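Local structure of LanC-like protein GCR2 (Arabidopsis thaliana, 3T33) at residues 344-349 against 353-358; 290-295 against 337-342; 299-304 against 308-313. The protein belongs to the LanC-like family, binds a zinc ion and may play a role in abscisic acid signalling. One frame throughout, in Å; residues are numbered along the deposited sequence.

Contact 1 of 3, residues 344-349 against 353-358; sequences LSLYRL and PKYLYR
P353, which brings its CA up to CE1 of the Y347 ring on the preceding helix, offers its carbonyl O to Y357 N at 2.9 Å, a backbone bond within its own segment. No polar bond crosses between 344-349 and 353-358; aromatic faces and aliphatic groups make the contact. The two helix segments run nearly antiparallel, at 160°, with axes 7.7 Å apart, and meet most closely where Y347 lies opposite Y355 along the backbones. There Y355 CB lies 3.5 Å from Y347 N and also touches Y347 CB, so the backbones come together with little between them. From this point the two tyrosines part. Y347 has CG anti to its backbone N (chi1 179°), which carries the ring alongside L356. CB of L356 sits over the centre of that ring, 3.8 Å from its centroid and almost on the normal, while L356 CG covers the CE2 side at 3.7 Å from that atom. The Y355 ring swings the other way, crosses the L346 side chain at a slant, and takes L346 CB against one face, with Y355 CG 3.6 Å from it. L346 CD1 extends the cover toward Y355 CE1, and the opposite face carries K354 CE from the same helix. Y355 also reaches M315 of helix 308-324, and L346 reaches A314 there, so the L346-Y355 side of the interface is turned toward that helix. Helices 336-350 and 353-375 form a helical hairpin, consistent with the all-helical architecture of the LanC-like family. Each tyrosine thus presents a ring face to a leucine methylene of the opposite helix, and the cohesion between the two segments comes from CH-pi and dispersion contacts, with no hydrogen bond between them.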
loop_
_atom_site.group_PDB
_atom_site.type_symbol
_atom_site.label_atom_id
_atom_site.label_comp_id
_atom_site.label_asym_id
_atom_site.label_seq_id
_atom_site.Cartn_x
_atom_site.Cartn_y
_atom_site.Cartn_z
ATOM N N LEU A 344 -6.335 8.325 4.331
ATOM C CA LEU A 344 -5.202 8.428 5.247
ATOM C C LEU A 344 -4.062 9.195 4.644
ATOM O O LEU A 344 -3.425 9.988 5.333
ATOM C CB LEU A 344 -4.675 7.050 5.617
ATOM C CG LEU A 344 -5.710 6.317 6.444
ATOM C CD1 LEU A 344 -5.204 4.867 6.718
ATOM C CD2 LEU A 344 -6.029 7.039 7.770
ATOM N N SER A 345 -3.810 9.012 3.371
ATOM C CA SER A 345 -2.701 9.730 2.773
ATOM C C SER A 345 -3.002 11.230 2.654
ATOM O O SER A 345 -2.119 12.069 2.812
ATOM C CB SER A 345 -2.356 9.158 1.366
ATOM O OG SER A 345 -0.970 9.438 1.040
ATOM N N LEU A 346 -4.258 11.550 2.350
ATOM C CA LEU A 346 -4.681 12.949 2.118
ATOM C C LEU A 346 -4.711 13.663 3.494
ATOM O O LEU A 346 -4.240 14.808 3.654
ATOM C CB LEU A 346 -6.051 12.961 1.422
ATOM C CG LEU A 346 -5.904 12.669 -0.074
ATOM C CD1 LEU A 346 -7.210 12.254 -0.684
ATOM C CD2 LEU A 346 -5.356 13.920 -0.738
ATOM N N TYR A 347 -5.097 12.886 4.493
ATOM C CA TYR A 347 -5.098 13.345 5.868
ATOM C C TYR A 347 -3.708 13.599 6.376
ATOM O O TYR A 347 -3.471 14.639 6.960
ATOM C CB TYR A 347 -5.816 12.325 6.778
ATOM C CG TYR A 347 -5.843 12.711 8.238
ATOM C CD1 TYR A 347 -6.436 13.943 8.679
ATOM C CD2 TYR A 347 -5.288 11.865 9.207
ATOM C CE1 TYR A 347 -6.466 14.269 10.050
ATOM C CE2 TYR A 347 -5.339 12.191 10.585
ATOM C CZ TYR A 347 -5.933 13.391 10.979
ATOM O OH TYR A 347 -5.942 13.701 12.311
ATOM N N ARG A 348 -2.769 12.680 6.147
ATOM C CA ARG A 348 -1.390 12.978 6.478
ATOM C C ARG A 348 -0.910 14.266 5.816
ATOM O O ARG A 348 -0.212 15.045 6.450
ATOM C CB ARG A 348 -0.446 11.863 6.074
ATOM C CG ARG A 348 -0.656 10.482 6.746
ATOM C CD ARG A 348 0.630 9.596 6.580
ATOM N NE ARG A 348 0.738 9.165 5.193
ATOM C CZ ARG A 348 1.720 9.512 4.389
ATOM N NH1 ARG A 348 2.734 10.228 4.831
ATOM N NH2 ARG A 348 1.690 9.103 3.136
ATOM N N LEU A 349 -1.269 14.476 4.554
ATOM C CA LEU A 349 -0.778 15.629 3.804
ATOM C C LEU A 349 -1.464 16.974 4.247
ATOM O O LEU A 349 -0.784 17.959 4.369
ATOM C CB LEU A 349 -1.010 15.413 2.321
ATOM C CG LEU A 349 -0.734 16.603 1.428
ATOM C CD1 LEU A 349 0.778 16.835 1.287
ATOM C CD2 LEU A 349 -1.413 16.475 0.054
ATOM N N PRO A 353 -9.595 17.028 8.847
ATOM C CA PRO A 353 -10.229 15.849 9.477
ATOM C C PRO A 353 -11.273 15.237 8.596
ATOM O O PRO A 353 -11.727 14.157 8.899
ATOM C CB PRO A 353 -10.931 16.436 10.717
ATOM C CG PRO A 353 -11.192 17.953 10.303
ATOM C CD PRO A 353 -9.909 18.279 9.595
ATOM N N LYS A 354 -11.706 15.947 7.553
ATOM C CA LYS A 354 -12.590 15.363 6.526
ATOM C C LYS A 354 -12.002 14.041 5.905
ATOM O O LYS A 354 -12.721 13.043 5.639
ATOM C CB LYS A 354 -12.800 16.413 5.401
ATOM C CG LYS A 354 -13.248 15.789 4.055
ATOM C CD LYS A 354 -13.612 16.782 2.933
ATOM C CE LYS A 354 -12.388 17.361 2.216
ATOM N NZ LYS A 354 -12.711 18.593 1.346
ATOM N N TYR A 355 -10.691 14.069 5.652
ATOM C CA TYR A 355 -9.953 12.941 5.086
ATOM C C TYR A 355 -9.862 11.803 6.081
ATOM O O TYR A 355 -10.134 10.666 5.711
ATOM C CB TYR A 355 -8.598 13.434 4.533
ATOM C CG TYR A 355 -8.808 14.293 3.294
ATOM C CD1 TYR A 355 -9.574 13.804 2.244
ATOM C CD2 TYR A 355 -8.270 15.579 3.171
ATOM C CE1 TYR A 355 -9.827 14.546 1.079
ATOM C CE2 TYR A 355 -8.497 16.364 1.979
ATOM C CZ TYR A 355 -9.284 15.820 0.958
ATOM O OH TYR A 355 -9.549 16.479 -0.223
ATOM N N LEU A 356 -9.565 12.080 7.351
ATOM C CA LEU A 356 -9.683 11.036 8.431
ATOM C C LEU A 356 -11.074 10.431 8.522
ATOM O O LEU A 356 -11.293 9.168 8.634
ATOM C CB LEU A 356 -9.440 11.625 9.800
ATOM C CG LEU A 356 -8.774 10.767 10.879
ATOM C CD1 LEU A 356 -9.249 11.175 12.253
ATOM C CD2 LEU A 356 -8.873 9.259 10.672
ATOM N N TYR A 357 -12.038 11.343 8.471
ATOM C CA TYR A 357 -13.402 10.891 8.467
ATOM C C TYR A 357 -13.691 9.940 7.293
ATOM O O TYR A 357 -14.421 8.961 7.431
ATOM C CB TYR A 357 -14.371 12.070 8.430
ATOM C CG TYR A 357 -15.739 11.574 8.268
ATOM C CD1 TYR A 357 -16.427 10.987 9.333
ATOM C CD2 TYR A 357 -16.325 11.575 7.036
ATOM C CE1 TYR A 357 -17.705 10.470 9.157
ATOM C CE2 TYR A 357 -17.534 11.061 6.863
ATOM C CZ TYR A 357 -18.239 10.525 7.915
ATOM O OH TYR A 357 -19.512 10.019 7.630
ATOM N N ARG A 358 -13.165 10.260 6.121
ATOM C CA ARG A 358 -13.367 9.400 4.973
ATOM C C ARG A 358 -12.723 8.020 5.142
ATOM O O ARG A 358 -13.328 7.042 4.761
ATOM C CB ARG A 358 -12.997 10.104 3.671
ATOM C CG ARG A 358 -14.080 11.104 3.246
ATOM C CD ARG A 358 -13.645 11.887 2.018
ATOM N NE ARG A 358 -14.695 12.814 1.628
ATOM C CZ ARG A 358 -14.736 13.497 0.490
ATOM N NH1 ARG A 358 -13.780 13.376 -0.408
ATOM N NH2 ARG A 358 -15.744 14.319 0.280
#

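Contact 2 of 3, residues 290-295 against 337-342; sequences GAPGVA and SGNTYV
P292 and V342 make the tight half of this contact, with V342 CG2 3.5 Å from P292 CA and 3.8 Å from P292 CB. That methyl is pressed onto the first turn of helix 291-305, where it also lies 3.7 Å from P292 O. V342 reaches in with both branches: CG1 stands anti to the backbone N (chi1 177°) and points on toward A295, leaving CG2 for the proline. The proline ring is met a second time by N339, whose terminal amide group comes across it obliquely at its CB and CG. Farther along the helices the fit is slacker. A295 CB meets V342 CG1 at 4.0 Å, and no other side-chain pair closes that end. The looser end is not open to solvent, since all four touching residues are buried. With axes 9.0 Å apart and inclined at 41° in the same general direction, the segments touch through few, small side chains and no hydrogen bond. The zinc ion lies about 9 Å from the side chain of N339. C288 precedes one helix of the contact and C333 and H334 precede the other, so the contact packs together the helices that start just after the three protein ligands of the metal. Among its neighbours, helix 308-324 lies against both partners: V321 touches P292 and N339, and A317 touches A295. Helix 353-375 reaches N339 through F362, and helix 392-402 packs on the S337, T340 and Y341 side of helix 336-350.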
loop_
_atom_site.group_PDB
_atom_site.type_symbol
_atom_site.label_atom_id
_atom_site.label_comp_id
_atom_site.label_asym_id
_atom_site.label_seq_id
_atom_site.Cartn_x
_atom_site.Cartn_y
_atom_site.Cartn_z
ATOM N N GLY A 290 -5.618 2.587 -11.512
ATOM C CA GLY A 290 -6.670 3.589 -11.327
ATOM C C GLY A 290 -6.301 4.653 -10.305
ATOM O O GLY A 290 -5.165 4.741 -9.841
ATOM N N ALA A 291 -7.280 5.473 -9.985
ATOM C CA ALA A 291 -7.169 6.608 -9.054
ATOM C C ALA A 291 -6.432 6.345 -7.708
ATOM O O ALA A 291 -5.638 7.158 -7.306
ATOM C CB ALA A 291 -8.587 7.075 -8.763
ATOM N N PRO A 292 -6.710 5.222 -7.004
ATOM C CA PRO A 292 -6.144 5.011 -5.657
ATOM C C PRO A 292 -4.629 4.976 -5.669
ATOM O O PRO A 292 -3.976 5.771 -4.957
ATOM C CB PRO A 292 -6.755 3.675 -5.218
ATOM C CG PRO A 292 -8.112 3.678 -5.951
ATOM C CD PRO A 292 -7.767 4.237 -7.289
ATOM N N GLY A 293 -4.049 4.175 -6.542
ATOM C CA GLY A 293 -2.582 4.069 -6.544
ATOM C C GLY A 293 -1.965 5.364 -6.981
ATOM O O GLY A 293 -0.938 5.817 -6.437
ATOM N N VAL A 294 -2.604 6.010 -7.942
ATOM C CA VAL A 294 -2.064 7.250 -8.478
ATOM C C VAL A 294 -2.204 8.335 -7.412
ATOM O O VAL A 294 -1.247 9.110 -7.138
ATOM C CB VAL A 294 -2.821 7.608 -9.761
ATOM C CG1 VAL A 294 -2.463 9.037 -10.223
ATOM C CG2 VAL A 294 -2.558 6.539 -10.836
ATOM N N ALA A 295 -3.360 8.390 -6.752
ATOM C CA ALA A 295 -3.509 9.409 -5.664
ATOM C C ALA A 295 -2.386 9.346 -4.630
ATOM O O ALA A 295 -1.784 10.346 -4.250
ATOM C CB ALA A 295 -4.822 9.244 -5.005
ATOM N N SER A 337 -9.998 -2.084 1.955
ATOM C CA SER A 337 -8.879 -1.851 2.888
ATOM C C SER A 337 -7.792 -0.994 2.189
ATOM O O SER A 337 -7.196 -0.098 2.801
ATOM C CB SER A 337 -8.292 -3.158 3.446
ATOM O OG SER A 337 -9.281 -4.048 3.980
ATOM N N GLY A 338 -7.555 -1.247 0.896
ATOM C CA GLY A 338 -6.457 -0.574 0.190
ATOM C C GLY A 338 -6.856 0.840 -0.164
ATOM O O GLY A 338 -6.058 1.768 0.019
ATOM N N ASN A 339 -8.089 1.019 -0.660
ATOM C CA ASN A 339 -8.566 2.390 -0.945
ATOM C C ASN A 339 -8.684 3.329 0.305
ATOM O O ASN A 339 -8.495 4.540 0.196
ATOM C CB ASN A 339 -9.827 2.349 -1.777
ATOM C CG ASN A 339 -9.591 1.686 -3.137
ATOM O OD1 ASN A 339 -10.503 1.482 -3.884
ATOM N ND2 ASN A 339 -8.390 1.307 -3.413
ATOM N N THR A 340 -8.885 2.758 1.490
ATOM C CA THR A 340 -8.825 3.537 2.705
ATOM C C THR A 340 -7.572 4.404 2.818
ATOM O O THR A 340 -7.645 5.563 3.274
ATOM C CB THR A 340 -8.902 2.577 3.943
ATOM O OG1 THR A 340 -10.145 1.920 3.850
ATOM C CG2 THR A 340 -8.867 3.341 5.245
ATOM N N TYR A 341 -6.435 3.860 2.392
ATOM C CA TYR A 341 -5.143 4.547 2.491
ATOM C C TYR A 341 -5.125 5.797 1.680
ATOM O O TYR A 341 -4.377 6.761 1.984
ATOM C CB TYR A 341 -3.976 3.631 2.071
ATOM C CG TYR A 341 -3.497 2.697 3.201
ATOM C CD1 TYR A 341 -2.656 3.156 4.211
ATOM C CD2 TYR A 341 -3.931 1.382 3.268
ATOM C CE1 TYR A 341 -2.262 2.292 5.266
ATOM C CE2 TYR A 341 -3.549 0.532 4.322
ATOM C CZ TYR A 341 -2.697 0.975 5.283
ATOM O OH TYR A 341 -2.282 0.124 6.306
ATOM N N VAL A 342 -5.930 5.841 0.640
ATOM C CA VAL A 342 -6.030 7.140 -0.052
ATOM C C VAL A 342 -6.434 8.261 0.929
ATOM O O VAL A 342 -5.771 9.313 0.999
ATOM C CB VAL A 342 -7.035 7.089 -1.240
ATOM C CG1 VAL A 342 -7.152 8.443 -1.846
ATOM C CG2 VAL A 342 -6.528 6.145 -2.318
#

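Contact 3 of 3, residues 299-304 against 308-313; sequences VKAAQV and KEFVEA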
loop_
_atom_site.group_PDB
_atom_site.type_symbol
_atom_site.label_atom_id
_atom_site.label_comp_id
_atom_site.label_asym_id
_atom_site.label_seq_id
_atom_site.Cartn_x
_atom_site.Cartn_y
_atom_site.Cartn_z
ATOM N N VAL A 299 0.101 12.345 -3.743
ATOM C CA VAL A 299 0.283 12.841 -2.368
ATOM C C VAL A 299 1.734 12.997 -2.102
ATOM O O VAL A 299 2.147 14.047 -1.558
ATOM C CB VAL A 299 -0.387 11.953 -1.267
ATOM C CG1 VAL A 299 0.242 12.212 0.134
ATOM C CG2 VAL A 299 -1.865 12.199 -1.239
ATOM N N LYS A 300 2.521 11.983 -2.491
ATOM C CA LYS A 300 3.992 12.037 -2.317
ATOM C C LYS A 300 4.599 13.163 -3.180
ATOM O O LYS A 300 5.417 13.952 -2.725
ATOM C CB LYS A 300 4.638 10.672 -2.641
ATOM C CG LYS A 300 6.126 10.684 -2.665
ATOM C CD LYS A 300 6.704 10.864 -1.296
ATOM C CE LYS A 300 8.164 10.874 -1.377
ATOM N NZ LYS A 300 8.803 11.358 -0.096
ATOM N N ALA A 301 4.194 13.260 -4.424
ATOM C CA ALA A 301 4.673 14.419 -5.229
ATOM C C ALA A 301 4.362 15.704 -4.457
ATOM O O ALA A 301 5.242 16.552 -4.244
ATOM C CB ALA A 301 4.017 14.430 -6.573
ATOM N N ALA A 302 3.132 15.818 -3.969
ATOM C CA ALA A 302 2.736 17.019 -3.264
ATOM C C ALA A 302 3.629 17.335 -2.102
ATOM O O ALA A 302 3.963 18.493 -1.915
ATOM C CB ALA A 302 1.297 16.922 -2.797
ATOM N N GLN A 303 3.998 16.328 -1.296
ATOM C CA GLN A 303 4.869 16.541 -0.104
ATOM C C GLN A 303 6.290 16.963 -0.473
ATOM O O GLN A 303 6.932 17.712 0.252
ATOM C CB GLN A 303 4.961 15.285 0.790
ATOM C CG GLN A 303 3.926 15.161 1.925
ATOM C CD GLN A 303 3.772 13.702 2.475
ATOM O OE1 GLN A 303 4.464 12.764 2.014
ATOM N NE2 GLN A 303 2.842 13.509 3.442
ATOM N N VAL A 304 6.799 16.430 -1.572
ATOM C CA VAL A 304 8.197 16.657 -1.940
ATOM C C VAL A 304 8.332 17.962 -2.701
ATOM O O VAL A 304 9.295 18.716 -2.503
ATOM C CB VAL A 304 8.759 15.563 -2.914
ATOM C CG1 VAL A 304 10.245 15.801 -3.145
ATOM C CG2 VAL A 304 8.555 14.202 -2.384
ATOM N N LYS A 308 0.861 23.379 -6.443
ATOM C CA LYS A 308 -0.582 23.453 -6.488
ATOM C C LYS A 308 -1.114 22.333 -7.332
ATOM O O LYS A 308 -2.082 21.664 -6.946
ATOM C CB LYS A 308 -1.037 24.774 -7.092
ATOM C CG LYS A 308 -2.531 24.824 -7.431
ATOM C CD LYS A 308 -3.307 25.618 -6.379
ATOM C CE LYS A 308 -3.468 27.079 -6.819
ATOM N NZ LYS A 308 -4.349 27.172 -8.042
ATOM N N GLU A 309 -0.501 22.146 -8.497
ATOM C CA GLU A 309 -0.959 21.133 -9.450
ATOM C C GLU A 309 -1.142 19.753 -8.795
ATOM O O GLU A 309 -2.088 19.053 -9.124
ATOM C CB GLU A 309 0.022 21.000 -10.619
ATOM C CG GLU A 309 -0.467 20.023 -11.738
ATOM C CD GLU A 309 0.600 19.719 -12.798
ATOM O OE1 GLU A 309 1.785 20.076 -12.581
ATOM O OE2 GLU A 309 0.238 19.116 -13.844
ATOM N N PHE A 310 -0.215 19.392 -7.897
ATOM C CA PHE A 310 -0.098 18.047 -7.336
ATOM C C PHE A 310 -1.070 17.931 -6.187
ATOM O O PHE A 310 -1.899 17.038 -6.210
ATOM C CB PHE A 310 1.358 17.722 -6.865
ATOM C CG PHE A 310 2.371 17.525 -8.009
ATOM C CD1 PHE A 310 1.971 17.066 -9.267
ATOM C CD2 PHE A 310 3.721 17.784 -7.802
ATOM C CE1 PHE A 310 2.880 16.910 -10.318
ATOM C CE2 PHE A 310 4.640 17.616 -8.829
ATOM C CZ PHE A 310 4.206 17.174 -10.105
ATOM N N VAL A 311 -1.003 18.870 -5.229
ATOM C CA VAL A 311 -1.978 18.986 -4.146
ATOM C C VAL A 311 -3.414 18.805 -4.674
ATOM O O VAL A 311 -4.163 17.926 -4.219
ATOM C CB VAL A 311 -1.874 20.368 -3.437
ATOM C CG1 VAL A 311 -2.834 20.460 -2.263
ATOM C CG2 VAL A 311 -0.514 20.601 -2.923
ATOM N N GLU A 312 -3.779 19.590 -5.683
ATOM C CA GLU A 312 -5.152 19.612 -6.129
ATOM C C GLU A 312 -5.498 18.345 -6.861
ATOM O O GLU A 312 -6.620 17.828 -6.727
ATOM C CB GLU A 312 -5.442 20.850 -7.014
ATOM C CG GLU A 312 -5.567 22.193 -6.223
ATOM C CD GLU A 312 -6.035 23.372 -7.122
ATOM O OE1 GLU A 312 -6.071 23.202 -8.379
ATOM O OE2 GLU A 312 -6.382 24.463 -6.566
ATOM N N ALA A 313 -4.529 17.855 -7.637
ATOM C CA ALA A 313 -4.710 16.618 -8.376
ATOM C C ALA A 313 -4.910 15.424 -7.417
ATOM O O ALA A 313 -5.774 14.568 -7.649
ATOM C CB ALA A 313 -3.536 16.385 -9.311
#
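A301 puts its CB over one face of the F310 ring, offset toward the rim, in a CH-pi contact between 299-304 and 308-313. The methyl is 3.9 Å from the ring centroid, 24° off the normal, and closest to F310 CD2 at 3.6 Å. The phenylalanine conformation places the ring there: CG stands anti to the carbonyl carbon and beside the backbone N (chi1 -71°), so the ring sweeps past A302 and comes to rest against A301. F310 CB stays behind to pack on the next alanine, 3.9 Å from A302 N and 4.1 Å from A302 CB. In V311, CG1 is anti to the residue's own N (chi1 -177°), which leaves CG2 beside that N and 4.1 Å from A302 CB. A302 CB thus meets both V311 CG2 and F310 CB, and it also rests against the V311 backbone. With two alanines on one helix the axes come to 8.0 Å, the larger side chains being supplied by the other helix. The roughly antiparallel pair is a helical hairpin of 291-305 and 308-324, in keeping with the helix-rich fold expected of a LanC-like protein. Helix 250-265 covers it through L260 on A301 and I264 on F310, helix 236-244 adds M244 against A301, and helix 336-350 packs on V299 and Q303.

Along the chain, segment 290-295 comes first, just after zinc ligand C288. The same helix, 291-305, then supplies 299-304, and a short turn brings 308-313 back against it, closing contact 3 as a tight hairpin. This lies nested inside the much longer loop that contact 2 closes when 337-342, just past C333 and H334, returns to the start of helix 291-305. Contact 1 follows in series, closing another short hairpin from the later part of helix 336-350. V299 lies against S345 and L346, so contacts 1 and 3 touch directly. Together the three join helices 291-305, 308-324, 336-350 and 353-375.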